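CMP-sialic acid transporter 1 (Zea mays, PDB 6I1R) probably carries CMP-sialic acid from the cytoplasm into the Golgi as a nucleotide-sugar antiporter, and binds CMP here in an outward-facing state. Local coordinates at residues 230-234 against 235-239; 194-197 against 198-202; 260-263 against 264-268. The protein carries 5 engineered substitutions. One frame throughout, in Å; residues are numbered along the deposited sequence.

Contact 1: 230-234 against 235-239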
loop_
_atom_site.group_PDB
_atom_site.type_symbol
_atom_site.label_atom_id
_atom_site.label_comp_id
_atom_site.label_asym_id
_atom_site.label_seq_id
_atom_site.Cartn_x
_atom_site.Cartn_y
_atom_site.Cartn_z
ATOM N N ASN B 230 -8.825 7.737 -10.333
ATOM C CA ASN B 230 -8.771 6.272 -10.456
ATOM C C ASN B 230 -9.018 5.613 -9.091
ATOM O O ASN B 230 -8.521 6.075 -8.062
ATOM C CB ASN B 230 -7.446 5.787 -11.052
ATOM C CG ASN B 230 -7.387 5.898 -12.563
ATOM O OD1 ASN B 230 -8.411 5.842 -13.240
ATOM N ND2 ASN B 230 -6.189 6.038 -13.102
ATOM N N GLY B 231 -9.817 4.546 -9.105
ATOM C CA GLY B 231 -10.047 3.706 -7.927
ATOM C C GLY B 231 -10.922 4.368 -6.873
ATOM O O GLY B 231 -11.196 3.753 -5.838
ATOM N N TYR B 232 -11.383 5.593 -7.130
ATOM C CA TYR B 232 -12.056 6.401 -6.108
ATOM C C TYR B 232 -13.453 5.840 -5.827
ATOM O O TYR B 232 -14.376 6.014 -6.621
ATOM C CB TYR B 232 -12.142 7.872 -6.528
ATOM C CG TYR B 232 -11.016 8.735 -6.021
ATOM C CD1 TYR B 232 -9.732 8.618 -6.528
ATOM C CD2 TYR B 232 -11.234 9.671 -5.022
ATOM C CE1 TYR B 232 -8.695 9.406 -6.056
ATOM C CE2 TYR B 232 -10.209 10.468 -4.542
ATOM C CZ TYR B 232 -8.933 10.338 -5.061
ATOM O OH TYR B 232 -7.921 11.123 -4.591
ATOM N N SER B 233 -13.586 5.174 -4.684
ATOM C CA SER B 233 -14.873 4.680 -4.212
ATOM C C SER B 233 -15.632 5.813 -3.511
ATOM O O SER B 233 -15.148 6.946 -3.446
ATOM C CB SER B 233 -14.683 3.497 -3.298
ATOM O OG SER B 233 -13.796 3.819 -2.241
ATOM N N ILE B 234 -16.827 5.502 -3.016
ATOM C CA ILE B 234 -17.556 6.408 -2.131
ATOM C C ILE B 234 -16.723 6.605 -0.858
ATOM O O ILE B 234 -16.491 7.754 -0.449
ATOM C CB ILE B 234 -18.977 5.883 -1.826
ATOM C CG1 ILE B 234 -19.964 6.214 -2.953
ATOM C CG2 ILE B 234 -19.479 6.399 -0.484
ATOM C CD1 ILE B 234 -19.983 5.211 -4.085
ATOM N N THR B 235 -16.256 5.509 -0.263
ATOM C CA THR B 235 -15.474 5.636 0.987
ATOM C C THR B 235 -14.269 6.542 0.730
ATOM O O THR B 235 -13.969 7.381 1.568
ATOM C CB THR B 235 -15.047 4.316 1.654
ATOM O OG1 THR B 235 -13.848 3.713 1.167
ATOM C CG2 THR B 235 -16.106 3.251 1.606
ATOM N N THR B 236 -13.618 6.421 -0.426
ATOM C CA THR B 236 -12.506 7.316 -0.751
ATOM C C THR B 236 -12.968 8.774 -0.625
ATOM O O THR B 236 -12.266 9.594 -0.038
ATOM C CB THR B 236 -11.940 7.047 -2.150
ATOM O OG1 THR B 236 -11.832 5.637 -2.349
ATOM C CG2 THR B 236 -10.583 7.682 -2.353
ATOM N N TRP B 237 -14.150 9.077 -1.163
ATOM C CA TRP B 237 -14.691 10.441 -1.130
ATOM C C TRP B 237 -15.070 10.840 0.302
ATOM O O TRP B 237 -15.012 12.027 0.641
ATOM C CB TRP B 237 -15.883 10.595 -2.085
ATOM C CG TRP B 237 -15.498 10.785 -3.522
ATOM C CD1 TRP B 237 -15.695 9.905 -4.546
ATOM C CD2 TRP B 237 -14.842 11.930 -4.099
ATOM N NE1 TRP B 237 -15.210 10.421 -5.717
ATOM C CE2 TRP B 237 -14.682 11.661 -5.475
ATOM C CE3 TRP B 237 -14.376 13.150 -3.592
ATOM C CZ2 TRP B 237 -14.075 12.568 -6.345
ATOM C CZ3 TRP B 237 -13.776 14.045 -4.452
ATOM C CH2 TRP B 237 -13.630 13.757 -5.810
ATOM N N MET B 238 -15.471 9.873 1.126
ATOM C CA MET B 238 -15.805 10.160 2.522
ATOM C C MET B 238 -14.574 10.724 3.245
ATOM O O MET B 238 -14.693 11.714 3.970
ATOM C CB MET B 238 -16.308 8.913 3.258
ATOM C CG MET B 238 -17.780 8.622 3.018
ATOM S SD MET B 238 -18.330 7.062 3.765
ATOM C CE MET B 238 -18.554 7.564 5.470
ATOM N N VAL B 239 -13.401 10.124 3.031
ATOM C CA VAL B 239 -12.200 10.547 3.775
ATOM C C VAL B 239 -11.705 11.883 3.202
ATOM O O VAL B 239 -11.124 12.672 3.939
ATOM C CB VAL B 239 -11.075 9.487 3.798
ATOM C CG1 VAL B 239 -11.603 8.064 3.698
ATOM C CG2 VAL B 239 -10.008 9.728 2.740
#
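The methyl CG2 of Thr236 sits over one face of the Tyr232 ring, 3.7 Å from the ring centroid and 26° off the ring normal, a CH-pi contact displaced toward CD2 and CE2. The two side chains cross at roughly a right angle, and the branching of Thr236 sets what each arm meets: CG2 lies anti to the backbone N and reaches the ring, while OG1, beside that nitrogen, turns back to the start of the helix. There OG1 is 2.7 Å from Ser233 OG in a hydrogen bond whose donor may be either hydroxyl. Ser233 is the N-cap of helix 234-256; its OG stands between its own N and carbonyl carbon (chi1 54°), which directs it at the first turn.

Trp237 approaches Tyr232 differently. Tyr232 CD2 lies over one face of the indole, 4.0 Å from Trp237 CE2, yet the tyrosine ring and the six-membered indole ring are inclined at 53° with centroids 5.4 Å apart, so the pair is oblique, neither stacked nor edge-to-face. Behind these side chains the helix begins with Trp237 N bonded to Ser233 O at 3.3 Å and with Met238 N bonded to Ile234 O at 2.8 Å.

Farther out, Tyr232 OH is hydrogen-bonded to Thr36 OG1, Tyr232 and Trp237 both touch Leu40 of helix 37-59, and Ser233 and Ile234 pack on Ser150 of the second subunit. The chemistry is therefore divided by side: a hydroxyl pair at the N-cap, which the helix N-terminus may polarise, and an aromatic and methyl cluster that joins the incoming loop to helix 234-256 against helix 37-59.

Contact 2: 194-197 against 198-202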
loop_
_atom_site.group_PDB
_atom_site.type_symbol
_atom_site.label_atom_id
_atom_site.label_comp_id
_atom_site.label_asym_id
_atom_site.label_seq_id
_atom_site.Cartn_x
_atom_site.Cartn_y
_atom_site.Cartn_z
ATOM N N GLN B 194 -8.046 34.069 5.691
ATOM C CA GLN B 194 -6.769 33.475 6.089
ATOM C C GLN B 194 -6.684 32.056 5.510
ATOM O O GLN B 194 -5.662 31.670 4.935
ATOM C CB GLN B 194 -6.621 33.516 7.611
ATOM C CG GLN B 194 -6.473 34.931 8.159
ATOM C CD GLN B 194 -6.389 34.987 9.664
ATOM O OE1 GLN B 194 -7.152 34.338 10.376
ATOM N NE2 GLN B 194 -5.464 35.790 10.167
ATOM N N ASN B 195 -7.773 31.302 5.639
ATOM C CA ASN B 195 -7.884 29.978 5.031
ATOM C C ASN B 195 -7.633 30.070 3.521
ATOM O O ASN B 195 -6.859 29.287 2.977
ATOM C CB ASN B 195 -9.253 29.343 5.290
ATOM C CG ASN B 195 -9.464 28.926 6.730
ATOM O OD1 ASN B 195 -8.532 28.941 7.530
ATOM N ND2 ASN B 195 -10.687 28.554 7.067
ATOM N N VAL B 196 -8.287 31.022 2.854
ATOM C CA VAL B 196 -8.236 31.107 1.384
ATOM C C VAL B 196 -6.778 31.266 0.931
ATOM O O VAL B 196 -6.371 30.628 -0.037
ATOM C CB VAL B 196 -9.135 32.235 0.838
ATOM C CG1 VAL B 196 -8.738 32.660 -0.570
ATOM C CG2 VAL B 196 -10.607 31.846 0.874
ATOM N N GLN B 197 -6.000 32.096 1.624
ATOM C CA GLN B 197 -4.593 32.309 1.263
ATOM C C GLN B 197 -3.780 31.054 1.599
ATOM O O GLN B 197 -2.980 30.578 0.788
ATOM C CB GLN B 197 -3.995 33.495 2.022
ATOM C CG GLN B 197 -4.710 34.817 1.799
ATOM C CD GLN B 197 -4.400 35.774 2.923
ATOM O OE1 GLN B 197 -3.361 36.432 2.935
ATOM N NE2 GLN B 197 -5.295 35.836 3.896
ATOM N N LEU B 198 -3.989 30.545 2.810
ATOM C CA LEU B 198 -3.273 29.374 3.312
ATOM C C LEU B 198 -3.460 28.196 2.348
ATOM O O LEU B 198 -2.483 27.597 1.899
ATOM C CB LEU B 198 -3.803 29.037 4.710
ATOM C CG LEU B 198 -3.145 27.847 5.408
ATOM C CD1 LEU B 198 -1.663 28.103 5.649
ATOM C CD2 LEU B 198 -3.850 27.536 6.720
ATOM N N TYR B 199 -4.715 27.892 2.026
ATOM C CA TYR B 199 -5.064 26.688 1.266
ATOM C C TYR B 199 -4.840 26.895 -0.238
ATOM O O TYR B 199 -4.843 25.919 -0.987
ATOM C CB TYR B 199 -6.511 26.274 1.554
ATOM C CG TYR B 199 -6.795 25.934 2.996
ATOM C CD1 TYR B 199 -5.883 25.221 3.760
ATOM C CD2 TYR B 199 -7.987 26.308 3.598
ATOM C CE1 TYR B 199 -6.140 24.903 5.084
ATOM C CE2 TYR B 199 -8.260 25.995 4.920
ATOM C CZ TYR B 199 -7.334 25.288 5.665
ATOM O OH TYR B 199 -7.590 24.970 6.966
ATOM N N THR B 200 -4.659 28.136 -0.686
ATOM C CA THR B 200 -4.276 28.382 -2.080
ATOM C C THR B 200 -2.850 27.862 -2.297
ATOM O O THR B 200 -2.599 27.078 -3.214
ATOM C CB THR B 200 -4.430 29.864 -2.450
ATOM O OG1 THR B 200 -5.827 30.128 -2.570
ATOM C CG2 THR B 200 -3.738 30.240 -3.742
ATOM N N PHE B 201 -1.933 28.284 -1.432
ATOM C CA PHE B 201 -0.534 27.873 -1.530
ATOM C C PHE B 201 -0.418 26.355 -1.342
ATOM O O PHE B 201 0.406 25.709 -1.992
ATOM C CB PHE B 201 0.323 28.645 -0.523
ATOM C CG PHE B 201 0.569 30.085 -0.897
ATOM C CD1 PHE B 201 1.266 30.405 -2.053
ATOM C CD2 PHE B 201 0.109 31.120 -0.097
ATOM C CE1 PHE B 201 1.493 31.728 -2.402
ATOM C CE2 PHE B 201 0.340 32.442 -0.447
ATOM C CZ PHE B 201 1.033 32.744 -1.597
ATOM N N GLY B 202 -1.247 25.790 -0.465
ATOM C CA GLY B 202 -1.297 24.341 -0.271
ATOM C C GLY B 202 -1.706 23.610 -1.540
ATOM O O GLY B 202 -1.088 22.609 -1.907
#
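Asn195 and Tyr199 lie side by side on one flank of transmembrane helix 191-216, in an i to i+4 pairing typical of alpha-helices. This is the close-packed side: Asn195 CB comes within 3.5 Å of Tyr199 CE2, and the amide and ring planes differ by 38°. Both side chains have chi1 near -60°, which sends them the same way along the helix. The pair is enclosed by neighbours: Asn195 OD1 is hydrogen-bonded to Ser251 OG, and Tyr199 packs on Leu248 of helix 234-256 and on Glu42 and Lys45 of helix 37-59, two residues of the CMP pocket. Underneath, Tyr199 N bonds to Asn195 O at 2.7 Å with an N-H...O angle of 168°.

Between Gln197 and Phe201 no side-chain atoms meet within 4.5 Å. Phe201, partly exposed, instead brings CD2 obliquely to 3.3 Å from Gln197 O, and the bond from Phe201 N to Gln197 O is weak at 3.4 Å. Both side chains touch Tyr75, while Gly202, next after Phe201, touches the bound CMP. Thr200, also partly exposed, folds its hydroxyl back on the preceding turn, where OG1 donates to Val196 O at 2.6 Å.

Contact 3: 260-263 against 264-268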
loop_
_atom_site.group_PDB
_atom_site.type_symbol
_atom_site.label_atom_id
_atom_site.label_comp_id
_atom_site.label_asym_id
_atom_site.label_seq_id
_atom_site.Cartn_x
_atom_site.Cartn_y
_atom_site.Cartn_z
ATOM N N ILE B 260 -1.759 23.393 21.421
ATOM C CA ILE B 260 -1.758 22.389 22.477
ATOM C C ILE B 260 -3.157 21.765 22.574
ATOM O O ILE B 260 -3.274 20.560 22.802
ATOM C CB ILE B 260 -1.251 22.977 23.809
ATOM C CG1 ILE B 260 0.206 23.431 23.681
ATOM C CG2 ILE B 260 -1.434 21.977 24.943
ATOM C CD1 ILE B 260 0.687 24.316 24.803
ATOM N N VAL B 261 -4.207 22.557 22.363
ATOM C CA VAL B 261 -5.565 22.003 22.284
ATOM C C VAL B 261 -5.652 21.073 21.065
ATOM O O VAL B 261 -6.285 20.017 21.133
ATOM C CB VAL B 261 -6.642 23.106 22.238
ATOM C CG1 VAL B 261 -8.013 22.551 21.873
ATOM C CG2 VAL B 261 -6.720 23.875 23.548
ATOM N N LYS B 262 -5.024 21.462 19.957
ATOM C CA LYS B 262 -4.982 20.611 18.768
ATOM C C LYS B 262 -4.389 19.248 19.150
ATOM O O LYS B 262 -5.055 18.229 19.001
ATOM C CB LYS B 262 -4.179 21.273 17.643
ATOM C CG LYS B 262 -3.962 20.426 16.392
ATOM C CD LYS B 262 -2.935 21.039 15.453
ATOM C CE LYS B 262 -2.217 20.084 14.518
ATOM N NZ LYS B 262 -2.187 18.677 14.984
ATOM N N VAL B 263 -3.163 19.245 19.674
ATOM C CA VAL B 263 -2.426 17.987 19.892
ATOM C C VAL B 263 -3.100 17.154 20.993
ATOM O O VAL B 263 -2.895 15.943 21.037
ATOM C CB VAL B 263 -0.930 18.215 20.192
ATOM C CG1 VAL B 263 -0.209 18.850 19.012
ATOM C CG2 VAL B 263 -0.697 19.020 21.460
ATOM N N TYR B 264 -3.884 17.768 21.879
ATOM C CA TYR B 264 -4.685 16.977 22.822
ATOM C C TYR B 264 -5.835 16.296 22.064
ATOM O O TYR B 264 -6.143 15.139 22.333
ATOM C CB TYR B 264 -5.176 17.830 23.998
ATOM C CG TYR B 264 -4.289 17.774 25.218
ATOM C CD1 TYR B 264 -4.454 16.788 26.179
ATOM C CD2 TYR B 264 -3.276 18.698 25.413
ATOM C CE1 TYR B 264 -3.642 16.725 27.300
ATOM C CE2 TYR B 264 -2.455 18.651 26.529
ATOM C CZ TYR B 264 -2.638 17.660 27.476
ATOM O OH TYR B 264 -1.828 17.611 28.574
ATOM N N SER B 265 -6.445 16.999 21.109
ATOM C CA SER B 265 -7.531 16.429 20.295
ATOM C C SER B 265 -7.011 15.252 19.461
ATOM O O SER B 265 -7.625 14.184 19.438
ATOM C CB SER B 265 -8.163 17.474 19.409
ATOM O OG SER B 265 -8.713 18.533 20.176
ATOM N N THR B 266 -5.885 15.472 18.785
ATOM C CA THR B 266 -5.248 14.479 17.913
ATOM C C THR B 266 -4.866 13.232 18.721
ATOM O O THR B 266 -5.062 12.103 18.269
ATOM C CB THR B 266 -3.993 15.054 17.242
ATOM O OG1 THR B 266 -4.084 16.478 17.231
ATOM C CG2 THR B 266 -3.796 14.555 15.828
ATOM N N SER B 267 -4.303 13.457 19.905
ATOM C CA SER B 267 -3.850 12.373 20.773
ATOM C C SER B 267 -5.046 11.533 21.237
ATOM O O SER B 267 -5.007 10.305 21.166
ATOM C CB SER B 267 -3.070 12.912 21.946
ATOM O OG SER B 267 -1.874 13.544 21.513
ATOM N N MET B 268 -6.105 12.203 21.688
ATOM C CA MET B 268 -7.297 11.521 22.207
ATOM C C MET B 268 -8.036 10.802 21.070
ATOM O O MET B 268 -8.754 9.831 21.317
ATOM C CB MET B 268 -8.254 12.511 22.882
ATOM C CG MET B 268 -7.684 13.169 24.126
ATOM S SD MET B 268 -7.087 11.987 25.355
ATOM C CE MET B 268 -5.863 12.993 26.192
#
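Thr266 OG1 and Thr266 N both donate to Lys262 O, at 2.7 Å and 2.9 Å, so one carbonyl takes two bonds. They arrive from different directions: the amide comes nearly along the C=O axis, whereas the hydroxyl stands 54° out of the carbonyl plane. One residue on, Val263 O is doubly gripped with the roles exchanged. Ser267 OG donates to Val263 O at 2.7 Å, nearly axially, with OG beside its own backbone N (chi1 -64°). Ser267 N, above the carbonyl plane, is 3.1 Å from Val263 O. Ser265 OG lies 3.0 Å from Val261 O.

On another flank, Ile260 CG2 lies alongside Tyr264, 3.8 Å from CD2, while Ile260 O meets the edge of the ring in its plane.

In the next shell, Tyr264 OH is hydrogen-bonded to Ser299 O, and its ring makes an edge-to-face contact with Phe304 of helix 287-304. Ser267 packs on Ile109 and Leu135, and the one proton of Ser265 OG may go to Val261 O or to Ala7 O of helix 3-24. Side-chain hydroxyls returning to the carbonyl four residues back are a familiar feature of transmembrane helices, here in helix 259-279 of a drug/metabolite transporter-type helical bundle.

How the contacts relate
Along the chain the order is contact 2, contact 1, contact 3. Contact 2 lies within helix 191-216, contact 1 at the start of helix 234-256, and contact 3 near the start of helix 259-279, the next helix in sequence. Their centres are about 24 Å (1 to 2), 27 Å (1 to 3) and 23 Å (2 to 3) apart, and none touches another. Shared neighbours connect them: helix 37-59 meets contacts 1 and 2, and helix 3-24 meets contacts 1 and 3. Contact 2 holds a CMP-pocket residue, Gly202, whereas contacts 1 and 3 lie near the nucleotide, the side chains of Tyr232 and Lys262 being about 11 Å and 9 Å from it.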